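Local coordinates for rhizobiales Sp. Pch2 (Marine metagenome, PDB 6PB3), which is a TRIP13/Pch2-like AAA+ ATPase that probably remodels HORMA-domain proteins to regulate cGAS-like enzymes in bacteriophage immunity, at residues Arg23-Asn28 with Leu90-Gly95; Ser37-Met42 with Glu219-Asp224; Ile77-Asp82 with Ala198-Thr203; Val83-Thr88 with Phe266-Leu271; Ala182-Ile187 with Pro211-Arg216. One frame throughout, in Å; residues are numbered along the deposited sequence.

Interaction 1 (Arg23-Asn28 with Leu90-Gly95)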
# COMPACT_ATOMS: atom_id res chain seq x y z
N ARG A 23 24.20 -32.60 17.05
CA ARG A 23 25.42 -31.90 17.45
C ARG A 23 26.19 -31.44 16.21
O ARG A 23 26.67 -30.30 16.15
CB ARG A 23 26.29 -32.80 18.33
CG ARG A 23 27.33 -32.04 19.17
CD ARG A 23 28.75 -32.38 18.74
NE ARG A 23 29.75 -31.52 19.40
CZ ARG A 23 31.06 -31.55 19.14
NH1 ARG A 23 31.55 -32.39 18.24
NH2 ARG A 23 31.89 -30.73 19.78
N GLU A 24 26.33 -32.33 15.22
CA GLU A 24 27.04 -31.98 13.99
C GLU A 24 26.36 -30.81 13.29
O GLU A 24 27.01 -29.83 12.90
CB GLU A 24 27.11 -33.20 13.07
CG GLU A 24 28.26 -33.19 12.11
CD GLU A 24 28.58 -34.59 11.61
OE1 GLU A 24 28.08 -35.56 12.22
OE2 GLU A 24 29.32 -34.72 10.61
N ARG A 25 25.03 -30.88 13.15
CA ARG A 25 24.28 -29.78 12.55
C ARG A 25 24.43 -28.49 13.36
O ARG A 25 24.64 -27.42 12.78
CB ARG A 25 22.80 -30.17 12.40
CG ARG A 25 22.54 -31.41 11.45
CD ARG A 25 21.12 -31.33 10.81
NE ARG A 25 20.09 -32.10 11.50
CZ ARG A 25 18.83 -31.70 11.67
NH1 ARG A 25 18.43 -30.51 11.24
NH2 ARG A 25 17.96 -32.49 12.29
N LEU A 26 24.32 -28.57 14.69
CA LEU A 26 24.54 -27.37 15.50
C LEU A 26 25.90 -26.76 15.21
O LEU A 26 26.02 -25.55 15.03
CB LEU A 26 24.44 -27.71 17.00
CG LEU A 26 23.20 -27.43 17.83
CD1 LEU A 26 23.56 -27.82 19.24
CD2 LEU A 26 22.75 -25.96 17.77
N ASN A 27 26.95 -27.60 15.20
CA ASN A 27 28.31 -27.13 14.96
C ASN A 27 28.43 -26.45 13.61
O ASN A 27 29.20 -25.50 13.44
CB ASN A 27 29.30 -28.30 15.03
CG ASN A 27 29.47 -28.84 16.41
OD1 ASN A 27 28.71 -28.51 17.32
ND2 ASN A 27 30.48 -29.70 16.59
N ASN A 28 27.70 -26.95 12.62
CA ASN A 28 27.78 -26.39 11.28
C ASN A 28 27.11 -25.02 11.19
O ASN A 28 27.36 -24.27 10.23
CB ASN A 28 27.19 -27.38 10.26
CG ASN A 28 28.09 -28.62 10.02
OD1 ASN A 28 29.21 -28.72 10.53
ND2 ASN A 28 27.58 -29.57 9.24
N LEU A 90 18.36 -24.36 13.79
CA LEU A 90 18.74 -24.17 15.19
C LEU A 90 17.70 -24.79 16.12
O LEU A 90 18.04 -25.51 17.07
CB LEU A 90 18.93 -22.69 15.49
CG LEU A 90 19.31 -22.35 16.92
CD1 LEU A 90 20.68 -22.96 17.26
CD2 LEU A 90 19.33 -20.86 17.13
N ALA A 91 16.42 -24.53 15.87
CA ALA A 91 15.39 -25.04 16.76
C ALA A 91 15.34 -26.56 16.75
O ALA A 91 15.00 -27.17 17.77
CB ALA A 91 14.02 -24.46 16.38
N GLU A 92 15.65 -27.19 15.61
CA GLU A 92 15.59 -28.64 15.51
C GLU A 92 16.79 -29.34 16.11
O GLU A 92 16.75 -30.56 16.28
CB GLU A 92 15.48 -29.07 14.04
CG GLU A 92 14.16 -28.74 13.38
CD GLU A 92 14.15 -29.19 11.93
OE1 GLU A 92 15.24 -29.50 11.40
OE2 GLU A 92 13.06 -29.24 11.31
N THR A 93 17.86 -28.61 16.42
CA THR A 93 19.05 -29.25 16.95
C THR A 93 19.47 -28.77 18.33
O THR A 93 20.25 -29.46 19.00
CB THR A 93 20.23 -29.07 15.99
OG1 THR A 93 20.45 -27.67 15.76
CG2 THR A 93 19.92 -29.75 14.67
N ILE A 94 18.96 -27.61 18.78
CA ILE A 94 19.41 -26.98 20.02
C ILE A 94 19.18 -27.86 21.24
O ILE A 94 19.85 -27.68 22.27
CB ILE A 94 18.71 -25.62 20.18
CG1 ILE A 94 19.44 -24.73 21.20
CG2 ILE A 94 17.23 -25.79 20.56
CD1 ILE A 94 20.91 -24.56 20.88
N GLY A 95 18.26 -28.82 21.15
CA GLY A 95 17.99 -29.71 22.26
C GLY A 95 19.18 -30.56 22.66
O GLY A 95 19.26 -30.99 23.82
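R25 reaches from helix 20-28 over T93, with the flat of its guanidinium lying on the T93 methyl and its rim turned to E92. T93 CG2 stands 3.7 Å above that plane, over its centre, while R25 CB also comes within 3.7 Å of T93 CG2, so the arginine wraps the methyl at both root and head. The bend that makes this possible is at chi3 (-97°), beyond an otherwise open chain. E92 OE1 meets the guanidinium at its edge, in plane: R25 NH1 to E92 OE1 is 3.3 Å, a straight but weak hydrogen bond within a salt bridge. The E92 carboxylate itself is turned almost perpendicular to the guanidinium, the two planes 81° apart, and OE1 alone of its oxygens bonds R25 here. The stronger partner of R25 NH1 is E89, just before this segment, through another salt bridge.

L26 passes T93 in the reverse sense, its CG 3.5 Å from T93 OG1. That hydroxyl bonds the E89 carbonyl, and L26 meets it by van der Waals contact. Farther along, L26 CD2 touches L90 CD1 at 3.7 Å and I94 CD1 at 3.9 Å. L90 and I94 also lean on L39 of helix 33-47, which continues this apolar layer.

A buried leucine, set against the threonine and two aliphatic side chains, and an arginine at the partly exposed margin thus divide the work of joining helix 20-28 to helix 87-93. Two acidic partners, E89 and E92, should balance the arginine's charge and limit rotation of its head.

Interaction 2 (Ser37-Met42 with Glu219-Asp224)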
# COMPACT_ATOMS: atom_id res chain seq x y z
N SER A 37 23.45 -19.89 22.51
CA SER A 37 23.57 -19.75 23.96
C SER A 37 22.27 -19.27 24.59
O SER A 37 21.81 -19.83 25.60
CB SER A 37 24.71 -18.78 24.28
OG SER A 37 24.65 -18.33 25.62
N ARG A 38 21.66 -18.23 24.03
CA ARG A 38 20.42 -17.72 24.62
C ARG A 38 19.29 -18.74 24.50
O ARG A 38 18.58 -19.00 25.47
CB ARG A 38 20.02 -16.40 23.96
CG ARG A 38 20.98 -15.27 24.20
CD ARG A 38 20.50 -14.00 23.48
NE ARG A 38 21.54 -12.98 23.52
CZ ARG A 38 21.51 -11.84 22.83
NH1 ARG A 38 20.49 -11.56 22.03
NH2 ARG A 38 22.51 -10.98 22.94
N LEU A 39 19.13 -19.33 23.32
CA LEU A 39 18.09 -20.33 23.16
C LEU A 39 18.32 -21.50 24.10
O LEU A 39 17.40 -21.93 24.81
CB LEU A 39 18.01 -20.80 21.70
CG LEU A 39 16.92 -21.83 21.40
CD1 LEU A 39 15.56 -21.27 21.84
CD2 LEU A 39 16.88 -22.28 19.91
N SER A 40 19.57 -21.98 24.18
CA SER A 40 19.85 -23.15 25.01
C SER A 40 19.64 -22.83 26.49
O SER A 40 19.08 -23.64 27.24
CB SER A 40 21.29 -23.65 24.75
OG SER A 40 21.77 -24.37 25.86
N LYS A 41 20.13 -21.68 26.94
CA LYS A 41 20.04 -21.38 28.37
C LYS A 41 18.60 -21.08 28.79
O LYS A 41 18.18 -21.45 29.89
CB LYS A 41 20.98 -20.24 28.71
CG LYS A 41 22.49 -20.58 28.59
CD LYS A 41 23.33 -19.31 28.65
CE LYS A 41 24.82 -19.59 28.88
NZ LYS A 41 25.55 -18.29 29.03
N MSE A 42 17.83 -20.40 27.93
CA MSE A 42 16.43 -20.06 28.27
C MSE A 42 15.60 -21.33 28.42
O MSE A 42 14.80 -21.47 29.36
CB MSE A 42 15.81 -19.14 27.21
CG MSE A 42 14.41 -18.62 27.56
SE MSE A 42 14.33 -17.57 29.24
CE MSE A 42 13.65 -18.84 30.41
N GLU A 219 11.04 -15.38 25.99
CA GLU A 219 12.10 -14.67 25.31
C GLU A 219 11.82 -14.66 23.83
O GLU A 219 11.31 -15.64 23.27
CB GLU A 219 13.49 -15.30 25.58
CG GLU A 219 14.63 -14.46 25.03
CD GLU A 219 15.99 -15.05 25.26
OE1 GLU A 219 16.09 -16.18 25.77
OE2 GLU A 219 16.99 -14.39 24.92
N ILE A 220 12.15 -13.54 23.19
CA ILE A 220 12.17 -13.40 21.75
C ILE A 220 13.62 -13.26 21.33
O ILE A 220 14.34 -12.40 21.86
CB ILE A 220 11.34 -12.19 21.29
CG1 ILE A 220 9.89 -12.29 21.82
CG2 ILE A 220 11.40 -12.06 19.76
CD1 ILE A 220 9.01 -11.03 21.53
N ILE A 221 14.06 -14.08 20.39
CA ILE A 221 15.45 -14.10 19.92
C ILE A 221 15.42 -13.73 18.45
O ILE A 221 14.76 -14.41 17.65
CB ILE A 221 16.12 -15.46 20.13
CG1 ILE A 221 16.20 -15.81 21.62
CG2 ILE A 221 17.56 -15.50 19.49
CD1 ILE A 221 16.65 -17.28 21.84
N THR A 222 16.14 -12.68 18.09
CA THR A 222 15.98 -12.12 16.76
C THR A 222 17.16 -12.48 15.87
O THR A 222 18.32 -12.50 16.32
CB THR A 222 15.79 -10.60 16.83
OG1 THR A 222 16.88 -10.00 17.55
CG2 THR A 222 14.47 -10.28 17.56
N PHE A 223 16.85 -12.76 14.60
CA PHE A 223 17.78 -13.13 13.55
C PHE A 223 17.66 -12.04 12.49
O PHE A 223 16.85 -12.13 11.56
CB PHE A 223 17.48 -14.52 12.98
CG PHE A 223 17.55 -15.62 14.01
CD1 PHE A 223 16.60 -15.70 15.01
CD2 PHE A 223 18.56 -16.56 13.98
CE1 PHE A 223 16.66 -16.70 15.97
CE2 PHE A 223 18.63 -17.57 14.93
CZ PHE A 223 17.68 -17.64 15.92
N ASP A 224 18.45 -11.01 12.62
CA ASP A 224 18.53 -10.00 11.59
C ASP A 224 19.92 -10.06 10.99
O ASP A 224 20.67 -11.02 11.21
CB ASP A 224 18.17 -8.62 12.14
CG ASP A 224 18.65 -8.41 13.56
OD1 ASP A 224 19.84 -8.65 13.82
OD2 ASP A 224 17.82 -7.99 14.41
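The carboxylate of E219 meets helix 33-47 at its edges, through carbon rather than through hydrogen bonds. M42 CB lies close to the carboxylate plane, beyond OE1, with E219 OE1 to M42 CB at 3.3 Å. Over one face stands CD1 of I221, from the same strand, about 4.0 Å from the plane. Beyond OE2, and displaced to the I221 side of the plane, comes the aliphatic shaft of R38: E219 OE2 is 3.8 Å from R38 CB and equally far from R38 CD. The guanidinium of R38 has its plane only 30° from that of the carboxylate, yet the two groups do not stack or bond, since R38 NE stays 5.0 Å from E219 OE2. R38 is extended from CG to NE, which carries its charged head past the glutamate.

E219 is itself straight, with CG anti to the backbone N (chi1 -172°), and slides by M42, a selenomethionine, in the opposite direction. I221 projects from the same side of strand 219-223 and sends CD1 against the helix backbone, 3.5 Å from L39 N and 3.8 Å from L39 CB. L39 and I221 cross at about a right angle. Helix and strand segments run nearly antiparallel, at 161°, with their axes 9.6 Å apart. L281 of a neighbouring subunit packs on both M42 and E219, closing the contact at the subunit interface.

Neither oxygen of the buried E219 carboxylate finds a hydrogen-bond partner in the model. A group placed so, against carbon and with the R38 head not in contact, would probably have a raised pKa, and it may be protonated here.

Interaction 3 (Ile77-Asp82 with Ala198-Thr203)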
# COMPACT_ATOMS: atom_id res chain seq x y z
N ILE A 77 9.33 -19.69 23.62
CA ILE A 77 10.44 -18.93 23.05
C ILE A 77 10.16 -18.71 21.58
O ILE A 77 9.86 -19.67 20.84
CB ILE A 77 11.79 -19.65 23.25
CG1 ILE A 77 12.04 -19.88 24.73
CG2 ILE A 77 12.92 -18.80 22.65
CD1 ILE A 77 13.20 -20.83 25.04
N VAL A 78 10.27 -17.47 21.14
CA VAL A 78 10.00 -17.09 19.76
C VAL A 78 11.33 -16.83 19.06
O VAL A 78 12.16 -16.06 19.56
CB VAL A 78 9.08 -15.85 19.70
CG1 VAL A 78 8.98 -15.32 18.26
CG2 VAL A 78 7.69 -16.22 20.19
N LEU A 79 11.54 -17.47 17.91
CA LEU A 79 12.65 -17.18 17.02
C LEU A 79 12.09 -16.42 15.83
O LEU A 79 11.29 -16.96 15.08
CB LEU A 79 13.36 -18.46 16.55
CG LEU A 79 13.82 -19.48 17.59
CD1 LEU A 79 14.72 -20.55 16.90
CD2 LEU A 79 14.55 -18.83 18.73
N ALA A 80 12.53 -15.16 15.67
CA ALA A 80 11.96 -14.27 14.66
C ALA A 80 13.07 -13.67 13.81
O ALA A 80 14.13 -13.31 14.33
CB ALA A 80 11.17 -13.13 15.32
N GLY A 81 12.84 -13.55 12.51
CA GLY A 81 13.77 -12.84 11.66
C GLY A 81 13.85 -13.43 10.26
O GLY A 81 13.02 -14.23 9.85
N ASP A 82 14.90 -12.99 9.55
CA ASP A 82 15.08 -13.27 8.14
C ASP A 82 14.99 -14.75 7.81
O ASP A 82 15.49 -15.62 8.53
CB ASP A 82 16.44 -12.72 7.68
CG ASP A 82 16.57 -11.21 7.90
OD1 ASP A 82 15.53 -10.53 7.92
OD2 ASP A 82 17.71 -10.72 8.06
N ALA A 198 8.65 -27.01 27.25
CA ALA A 198 8.78 -25.69 26.64
C ALA A 198 8.35 -25.74 25.17
O ALA A 198 8.32 -26.80 24.55
CB ALA A 198 10.22 -25.16 26.71
N VAL A 199 8.04 -24.56 24.63
CA VAL A 199 7.60 -24.43 23.24
C VAL A 199 8.56 -23.49 22.52
O VAL A 199 8.87 -22.41 23.03
CB VAL A 199 6.16 -23.89 23.14
CG1 VAL A 199 5.68 -23.95 21.67
CG2 VAL A 199 5.21 -24.63 24.06
N ILE A 200 9.00 -23.90 21.34
CA ILE A 200 9.77 -23.05 20.45
C ILE A 200 8.90 -22.76 19.24
O ILE A 200 8.37 -23.69 18.61
CB ILE A 200 11.09 -23.71 20.00
CG1 ILE A 200 11.97 -24.03 21.21
CG2 ILE A 200 11.79 -22.81 18.96
CD1 ILE A 200 13.19 -24.89 20.88
N MSE A 201 8.78 -21.50 18.90
CA MSE A 201 8.12 -21.26 17.63
C MSE A 201 8.90 -20.29 16.78
O MSE A 201 9.47 -19.31 17.27
CB MSE A 201 6.70 -20.80 17.86
CG MSE A 201 6.54 -19.48 18.49
SE MSE A 201 4.70 -19.08 18.02
CE MSE A 201 4.93 -19.17 16.12
N CYS A 202 8.92 -20.57 15.49
CA CYS A 202 9.67 -19.78 14.52
C CYS A 202 8.70 -18.98 13.68
O CYS A 202 7.63 -19.47 13.31
CB CYS A 202 10.54 -20.68 13.62
SG CYS A 202 11.70 -21.72 14.55
N THR A 203 9.08 -17.75 13.36
CA THR A 203 8.31 -16.87 12.50
C THR A 203 9.30 -16.01 11.73
O THR A 203 10.39 -15.70 12.22
CB THR A 203 7.34 -16.00 13.29
OG1 THR A 203 6.56 -15.22 12.39
CG2 THR A 203 8.10 -15.08 14.23
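Five backbone hydrogen bonds join I77-G81 to V199-T203 as neighbouring parallel strands. I77 N donates to V199 O at 2.8 Å, and its own carbonyl O accepts from M201 N at 2.9 Å; L79 repeats the pattern, L79 N reaching M201 O at 2.8 Å and T203 N returning to L79 O at 2.9 Å. The last bond, G81 N to T203 O, stretches to 3.3 Å with an angle of 147°, as the strand gives way to the loop.

Side chains alternate between the faces. On one, L79 CD1 rests 4.0 Å from C202 SG, and L79 CG meets the CG2 methyl of I200. On the other, V78 CG2 lies 3.9 Å from CG of M201, a selenomethionine, the pair side by side and pointing the same way, while A80 CB touches T203 CG2 at 3.8 Å.

Further out, L39, M42 and L43 of helix 33-47 pack on I77, and F183 of helix 179-192 lies against V199 and M201 on the opposite face. Strand 219-223 bonds the far edge of 76-81, and strand 151-157 flanks 197-203. This is the central parallel sheet of a P-loop ATPase, with the strand leading into the probable Walker A loop beside the one that in AAA+ proteins ends at sensor 1.

Interaction 4 (Val83-Thr88 with Phe266-Leu271). With SO4 (sulfate ion), chain B.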
# COMPACT_ATOMS: atom_id res chain seq x y z
N VAL A 83 14.33 -15.03 6.68
CA VAL A 83 14.27 -16.39 6.16
C VAL A 83 15.67 -16.86 5.77
O VAL A 83 16.48 -16.09 5.25
CB VAL A 83 13.31 -16.43 4.96
CG1 VAL A 83 13.26 -17.82 4.35
CG2 VAL A 83 11.93 -15.95 5.38
N GLY A 84 15.94 -18.13 6.03
CA GLY A 84 17.22 -18.69 5.65
C GLY A 84 18.36 -18.35 6.58
O GLY A 84 19.52 -18.52 6.19
N SER A 85 18.06 -17.83 7.76
CA SER A 85 19.08 -17.56 8.76
C SER A 85 19.51 -18.80 9.53
O SER A 85 20.52 -18.74 10.24
CB SER A 85 18.57 -16.52 9.76
OG SER A 85 18.15 -15.34 9.10
N GLY A 86 18.78 -19.91 9.42
CA GLY A 86 19.05 -21.09 10.24
C GLY A 86 18.17 -21.23 11.47
O GLY A 86 18.47 -22.08 12.33
N LYS A 87 17.10 -20.44 11.57
CA LYS A 87 16.22 -20.50 12.74
C LYS A 87 15.67 -21.90 12.94
O LYS A 87 15.72 -22.44 14.06
CB LYS A 87 15.05 -19.51 12.56
CG LYS A 87 15.44 -18.04 12.48
CD LYS A 87 14.20 -17.15 12.42
CE LYS A 87 13.67 -16.98 10.98
NZ LYS A 87 12.90 -18.14 10.47
N THR A 88 15.11 -22.49 11.88
CA THR A 88 14.53 -23.82 11.97
C THR A 88 15.60 -24.85 12.31
O THR A 88 15.41 -25.71 13.18
CB THR A 88 13.85 -24.17 10.65
OG1 THR A 88 12.95 -23.11 10.29
CG2 THR A 88 13.09 -25.49 10.75
N PHE A 266 24.67 -7.79 4.11
CA PHE A 266 24.20 -9.13 3.76
C PHE A 266 23.35 -9.71 4.89
O PHE A 266 23.60 -9.48 6.08
CB PHE A 266 25.37 -10.08 3.50
CG PHE A 266 26.01 -9.94 2.14
CD1 PHE A 266 26.20 -8.71 1.56
CD2 PHE A 266 26.44 -11.07 1.46
CE1 PHE A 266 26.81 -8.59 0.31
CE2 PHE A 266 27.05 -10.97 0.22
CZ PHE A 266 27.23 -9.72 -0.36
N THR A 267 22.34 -10.49 4.51
CA THR A 267 21.68 -11.37 5.47
C THR A 267 22.56 -12.60 5.72
O THR A 267 23.60 -12.79 5.09
CB THR A 267 20.30 -11.80 4.96
OG1 THR A 267 20.45 -12.64 3.81
CG2 THR A 267 19.44 -10.59 4.57
N PHE A 268 22.13 -13.41 6.69
CA PHE A 268 22.77 -14.71 6.91
C PHE A 268 22.61 -15.60 5.68
O PHE A 268 23.54 -16.31 5.29
CB PHE A 268 22.16 -15.40 8.15
CG PHE A 268 22.70 -14.91 9.49
CD1 PHE A 268 24.00 -15.22 9.89
CD2 PHE A 268 21.90 -14.18 10.35
CE1 PHE A 268 24.49 -14.80 11.13
CE2 PHE A 268 22.39 -13.75 11.62
CZ PHE A 268 23.69 -14.06 11.99
N SER A 269 21.42 -15.57 5.08
CA SER A 269 21.19 -16.27 3.82
C SER A 269 22.13 -15.80 2.72
O SER A 269 22.68 -16.63 1.98
CB SER A 269 19.74 -16.06 3.38
OG SER A 269 19.50 -16.76 2.18
N ASP A 270 22.29 -14.49 2.55
CA ASP A 270 23.24 -13.99 1.55
C ASP A 270 24.64 -14.56 1.76
O ASP A 270 25.37 -14.80 0.79
CB ASP A 270 23.28 -12.46 1.57
CG ASP A 270 21.95 -11.82 1.14
OD1 ASP A 270 21.13 -12.49 0.46
OD2 ASP A 270 21.73 -10.62 1.45
N LEU A 271 25.03 -14.81 3.01
CA LEU A 271 26.36 -15.39 3.21
C LEU A 271 26.37 -16.88 2.88
O LEU A 271 27.27 -17.36 2.19
CB LEU A 271 26.84 -15.15 4.65
CG LEU A 271 27.12 -13.69 5.04
CD1 LEU A 271 27.34 -13.56 6.54
CD2 LEU A 271 28.32 -13.14 4.26
S SO4 B . 15.21 -20.15 8.56
O1 SO4 B . 14.26 -19.72 7.53
O2 SO4 B . 14.52 -21.10 9.41
O3 SO4 B . 16.37 -20.82 7.92
O4 SO4 B . 15.74 -18.99 9.28
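Sulfate O4 is the atom most widely shared in the loop V83-T88: K87 N donates to it at 3.0 Å, and S85 N, G86 N and K87 NZ add weak bonds. The other oxygens have their own donors. G84 N points nearly straight at sulfate O1 (2.8 Å, 171°), G86 N reaches sulfate O3 at 3.0 Å, and sulfate O2 is held by T88 N at 2.9 Å and by the hydroxyl T88 OG1 at 2.7 Å. K87 bends at chi3 and chi4 (-86° and 78°), which curls its ammonium back to the anion.

On the outer side of the loop, helix 268-283 begins. F268 CB packs on S85 CA at 3.8 Å, and S269 CA sits 3.7 Å from G84 O. This contact has no hydrogen bond across it. A capping box starts the helix, D270 N bonding T267 OG1 while T267 N returns to D270 OD2. R215 of a neighbouring subunit packs on T88.

The anion, probably from the crystallisation liquor, lies where a nucleotide phosphate would be expected. Strand, glycine-rich loop and helix around it have the form of a Walker A P-loop, consistent with the AAA family, here abutted, as in other AAA+ ATPases, by the C-terminal helical region.

Interaction 5 (Ala182-Ile187 with Pro211-Arg216)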
# COMPACT_ATOMS: atom_id res chain seq x y z
N ALA A 182 -6.51 -22.21 21.11
CA ALA A 182 -5.99 -23.51 21.52
C ALA A 182 -4.52 -23.43 21.89
O ALA A 182 -4.06 -24.10 22.82
CB ALA A 182 -6.20 -24.54 20.40
N PHE A 183 -3.75 -22.62 21.16
CA PHE A 183 -2.33 -22.48 21.42
C PHE A 183 -2.08 -21.74 22.73
O PHE A 183 -1.24 -22.15 23.54
CB PHE A 183 -1.69 -21.75 20.25
CG PHE A 183 -0.20 -21.73 20.29
CD1 PHE A 183 0.53 -22.90 20.11
CD2 PHE A 183 0.49 -20.54 20.49
CE1 PHE A 183 1.91 -22.88 20.13
CE2 PHE A 183 1.86 -20.52 20.52
CZ PHE A 183 2.58 -21.69 20.35
N ILE A 184 -2.81 -20.65 22.94
CA ILE A 184 -2.71 -19.87 24.17
C ILE A 184 -3.05 -20.73 25.38
O ILE A 184 -2.33 -20.74 26.39
CB ILE A 184 -3.64 -18.65 24.10
CG1 ILE A 184 -3.09 -17.59 23.15
CG2 ILE A 184 -3.93 -18.09 25.47
CD1 ILE A 184 -4.20 -16.71 22.65
N ARG A 185 -4.18 -21.42 25.32
CA ARG A 185 -4.56 -22.32 26.40
C ARG A 185 -3.48 -23.37 26.65
O ARG A 185 -3.20 -23.71 27.80
CB ARG A 185 -5.90 -22.98 26.08
CG ARG A 185 -7.06 -22.00 26.04
CD ARG A 185 -8.35 -22.63 25.55
NE ARG A 185 -9.41 -21.64 25.42
CZ ARG A 185 -10.68 -21.92 25.12
NH1 ARG A 185 -11.04 -23.19 24.91
NH2 ARG A 185 -11.58 -20.95 25.02
N GLY A 186 -2.85 -23.87 25.59
CA GLY A 186 -1.80 -24.86 25.77
C GLY A 186 -0.59 -24.28 26.49
O GLY A 186 -0.05 -24.90 27.41
N ILE A 187 -0.15 -23.09 26.07
CA ILE A 187 1.00 -22.45 26.69
C ILE A 187 0.73 -22.16 28.16
O ILE A 187 1.58 -22.40 29.02
CB ILE A 187 1.33 -21.15 25.94
CG1 ILE A 187 1.83 -21.46 24.53
CG2 ILE A 187 2.32 -20.31 26.73
CD1 ILE A 187 2.08 -20.23 23.75
N PRO A 211 -0.98 -11.13 18.78
CA PRO A 211 -0.44 -10.43 19.96
C PRO A 211 -0.52 -11.25 21.24
O PRO A 211 0.37 -11.17 22.09
CB PRO A 211 -1.33 -9.18 20.06
CG PRO A 211 -1.91 -9.02 18.68
CD PRO A 211 -2.04 -10.37 18.11
N ALA A 212 -1.59 -12.02 21.39
CA ALA A 212 -1.75 -12.86 22.58
C ALA A 212 -0.73 -13.99 22.61
O ALA A 212 -0.43 -14.53 23.69
CB ALA A 212 -3.18 -13.40 22.64
N VAL A 213 -0.16 -14.34 21.45
CA VAL A 213 0.98 -15.25 21.45
C VAL A 213 2.25 -14.49 21.78
O VAL A 213 3.04 -14.93 22.62
CB VAL A 213 1.09 -15.97 20.09
CG1 VAL A 213 2.47 -16.62 19.94
CG2 VAL A 213 -0.02 -17.00 19.96
N ARG A 214 2.45 -13.33 21.16
CA ARG A 214 3.70 -12.59 21.33
C ARG A 214 3.93 -12.22 22.78
O ARG A 214 5.05 -12.37 23.29
CB ARG A 214 3.66 -11.33 20.46
CG ARG A 214 4.97 -11.02 19.80
CD ARG A 214 4.92 -9.71 19.07
NE ARG A 214 3.75 -9.60 18.20
CZ ARG A 214 3.49 -8.51 17.49
NH1 ARG A 214 4.33 -7.48 17.57
NH2 ARG A 214 2.41 -8.43 16.72
N ARG A 215 2.89 -11.75 23.47
CA ARG A 215 3.06 -11.24 24.82
C ARG A 215 3.37 -12.34 25.82
O ARG A 215 3.85 -12.03 26.92
CB ARG A 215 1.80 -10.47 25.25
CG ARG A 215 0.60 -11.34 25.62
CD ARG A 215 -0.59 -10.44 26.06
NE ARG A 215 -1.70 -11.22 26.61
CZ ARG A 215 -2.89 -11.34 26.02
NH1 ARG A 215 -3.14 -10.70 24.88
NH2 ARG A 215 -3.84 -12.08 26.60
N ARG A 216 3.15 -13.60 25.47
CA ARG A 216 3.48 -14.73 26.33
C ARG A 216 4.90 -15.26 26.15
O ARG A 216 5.35 -16.05 26.99
CB ARG A 216 2.49 -15.87 26.10
CG ARG A 216 1.12 -15.58 26.70
CD ARG A 216 0.10 -16.63 26.30
NE ARG A 216 -1.12 -16.55 27.11
CZ ARG A 216 -2.12 -15.70 26.89
NH1 ARG A 216 -2.05 -14.82 25.90
NH2 ARG A 216 -3.20 -15.73 27.67
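I184 is the main bump of helix 179-192, and it fills the bay between A212 and the extended side chain of R216, whose head is turned flat to it (chi4 82°). Its two branches part company there. CD1 pushes into A212, with I184 CD1 to A212 CB at 3.5 Å, tighter than usual for two carbons. CG2, anti to the backbone N (chi1 of CG1 -73°), settles on the guanidinium of R216, 3.2 Å above the plane and over its centre, and touches R216 NH2 at 3.3 Å. The flat head makes the floor of the bay. It is kept from turning by R216 NH1, which donates to A212 O at 2.8 Å with an angle of 151°, and by D188, whose carboxylate forms a salt bridge with R216 NE.

These helices belong to the AAA+ core: 179-192 is the helix of the beta-alpha-beta crossover from strand 151-157 to strand 197-203, and the short helix 211-214 lies on the way from there to strand 219-223.

Beside the bay, one residue along each helix, V213 presents its methyls to the phenyl ring of F183. V213 CG2 meets the rim of the ring near its plane, 3.6 Å from F183 CD2, while the neighbouring CE2 sits in the fork of both methyls, 4.0 Å from V213 CG1. I187 CG1 covers part of one face of the same ring, and F132 of helix 124-141 meets it as well. I187 CG2 also reaches across to the aliphatic stem of R216, near CD at 4.3 Å. On the far side of helix 211-214, P211 and R214 pack on a neighbouring subunit.

Overall arrangement
Interaction 3 lies at the heart of the sheet and is the one contact made by backbone hydrogen bonds; interactions 2 and 1 dress the side of it that carries L79 and I77, where L39 touches L90 and I94 of interaction 1. Interaction 5 dresses the V78 and M201 side, farther from the chain's centre and partly buried, through V213 and F183 against M201. Interactions 1 and 4 share helix 87-93, whose N-terminus holds the sulfate in 4 and whose later turns carry apolar packing in 1. Charge is paired at the margin in 1, a carboxylate is buried without hydrogen-bond partners in 2, and an anion is gripped in 4. Interactions 2, 4 and 5 also meet neighbouring subunits.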